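Local coordinates for uncharacterized protein (Bacteroides uniformis, PDB 4JPQ) that is of unknown function but probably binds carbohydrate through a family 9-type carbohydrate-binding domain, at residues N104-C109 / M207-A212. Sequence-based numbering, arbitrary orientation.
Sequences NFECNC and MFHCPA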
# COMPACT_ATOMS: atom_id res chain seq x y z
N ASN A 104 6.98 4.10 -3.23
CA ASN A 104 5.81 3.29 -3.61
C ASN A 104 6.04 1.85 -3.15
O ASN A 104 7.05 1.24 -3.51
CB ASN A 104 5.48 3.36 -5.11
CG ASN A 104 6.65 2.98 -5.99
OD1 ASN A 104 7.71 3.53 -5.85
ND2 ASN A 104 6.45 2.03 -6.90
N PHE A 105 5.12 1.36 -2.33
CA PHE A 105 5.14 0.00 -1.81
C PHE A 105 3.99 -0.71 -2.50
O PHE A 105 2.84 -0.42 -2.19
CB PHE A 105 4.92 0.01 -0.29
CG PHE A 105 6.00 0.71 0.47
CD1 PHE A 105 5.96 2.09 0.64
CD2 PHE A 105 7.04 -0.00 1.06
CE1 PHE A 105 6.94 2.74 1.36
CE2 PHE A 105 8.03 0.65 1.78
CZ PHE A 105 7.98 2.02 1.93
N GLU A 106 4.31 -1.60 -3.44
CA GLU A 106 3.31 -2.35 -4.19
C GLU A 106 3.49 -3.80 -3.81
O GLU A 106 4.60 -4.33 -3.89
CB GLU A 106 3.51 -2.12 -5.69
CG GLU A 106 3.51 -0.64 -6.08
CD GLU A 106 3.60 -0.38 -7.58
OE1 GLU A 106 3.36 -1.28 -8.38
OE2 GLU A 106 3.91 0.77 -7.96
N CYS A 107 2.40 -4.45 -3.39
CA CYS A 107 2.46 -5.84 -2.91
C CYS A 107 1.33 -6.68 -3.52
O CYS A 107 0.16 -6.28 -3.44
CB CYS A 107 2.34 -5.81 -1.39
SG CYS A 107 2.94 -7.30 -0.59
N ASN A 108 1.67 -7.79 -4.18
CA ASN A 108 0.62 -8.65 -4.76
C ASN A 108 -0.01 -9.50 -3.67
O ASN A 108 0.57 -9.62 -2.58
CB ASN A 108 1.06 -9.48 -5.99
CG ASN A 108 2.04 -10.61 -5.68
OD1 ASN A 108 2.31 -10.96 -4.53
ND2 ASN A 108 2.56 -11.22 -6.74
N CYS A 109 -1.15 -10.11 -4.00
CA CYS A 109 -1.90 -10.94 -3.04
C CYS A 109 -1.16 -12.15 -2.45
O CYS A 109 -1.58 -12.67 -1.42
CB CYS A 109 -3.23 -11.39 -3.66
SG CYS A 109 -3.05 -12.46 -5.10
N MSE A 207 -2.80 6.87 -13.89
CA MSE A 207 -1.44 7.21 -13.50
C MSE A 207 -1.43 7.35 -11.99
O MSE A 207 -2.18 8.14 -11.45
CB MSE A 207 -1.15 8.51 -14.22
CG MSE A 207 -1.02 8.31 -15.73
SE MSE A 207 -0.06 9.80 -16.51
CE MSE A 207 -1.56 10.72 -17.41
N PHE A 208 -0.59 6.56 -11.32
CA PHE A 208 -0.50 6.58 -9.86
C PHE A 208 0.70 7.33 -9.28
O PHE A 208 0.66 7.70 -8.11
CB PHE A 208 -0.47 5.15 -9.28
CG PHE A 208 -1.76 4.35 -9.40
CD1 PHE A 208 -3.04 4.94 -9.40
CD2 PHE A 208 -1.68 2.96 -9.40
CE1 PHE A 208 -4.19 4.16 -9.48
CE2 PHE A 208 -2.83 2.18 -9.46
CZ PHE A 208 -4.08 2.78 -9.50
N HIS A 209 1.75 7.56 -10.07
CA HIS A 209 2.97 8.25 -9.60
C HIS A 209 2.82 9.79 -9.63
O HIS A 209 3.61 10.50 -10.25
CB HIS A 209 4.18 7.77 -10.41
CG HIS A 209 4.49 6.32 -10.23
ND1 HIS A 209 5.50 5.87 -9.41
CD2 HIS A 209 3.90 5.21 -10.73
CE1 HIS A 209 5.53 4.55 -9.43
NE2 HIS A 209 4.57 4.12 -10.23
N CYS A 210 1.84 10.30 -8.87
CA CYS A 210 1.43 11.72 -8.89
C CYS A 210 1.31 12.32 -7.48
O CYS A 210 0.21 12.41 -6.93
CB CYS A 210 0.11 11.83 -9.64
SG CYS A 210 -1.10 10.62 -9.09
N PRO A 211 2.45 12.77 -6.91
CA PRO A 211 2.49 13.42 -5.60
C PRO A 211 1.55 14.61 -5.39
O PRO A 211 1.16 14.87 -4.26
CB PRO A 211 3.95 13.89 -5.49
CG PRO A 211 4.70 12.89 -6.27
CD PRO A 211 3.81 12.56 -7.44
N ALA A 212 1.23 15.35 -6.46
CA ALA A 212 0.26 16.46 -6.38
C ALA A 212 -1.11 16.00 -5.87
O ALA A 212 -1.77 16.76 -5.16
CB ALA A 212 0.11 17.13 -7.74
O HOH W 1 5.61 0.84 -10.59
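Strand residue Asn104 and loop residue His209 mark the nearest approach of 104-109 to 207-212, their CA atoms 8.3 Å apart, so that the backbones stay apart and the contact is made by side chains, helped by one water, with little surface buried. His209 sits at the centre of an inverse gamma turn, and its imidazole extends to the strand: His209 CE1 lies 3.7 Å from Asn104 ND2, the amide and ring planes being inclined by 69°. His209 NE2 is 4.1 Å from Glu106 OE2, too long for a direct bond. A water that donates to Glu106 OE2 at 3.1 Å also forms a weak hydrogen bond, at 3.5 Å, with His209 NE2, so the link is a loose one. Within the strand, Asn104 ND2 donates to Glu106 OE2 (3.0 Å, 157°); the carboxylate oxygen lies close to the amide plane but is met from above its own carboxylate plane. Extended beyond CG (chi2 -176°), the Glu106 chain carries OE2 out to both this amide and the water. Arg124 binds Asn104 OD1 and Gln116 accepts from ND2, which fixes the amide's rotation, while Tyr102 OH bonds to His209 ND1 and Phe93 meets the imidazole edge-to-face. Replacing Asn104 by alanine is likely to deprive Arg124, Gln116 and Glu106 of the amide bonds described, and to take away the group beside the imidazole. The contact brings strand 102-108 of the carbohydrate-binding family 9 domain up against the loop before strand 215-219, beside a bound 3-cyclohexyl-1-propylsulfonic acid, probably from the crystallisation liquor, which may mark a ligand-binding pocket.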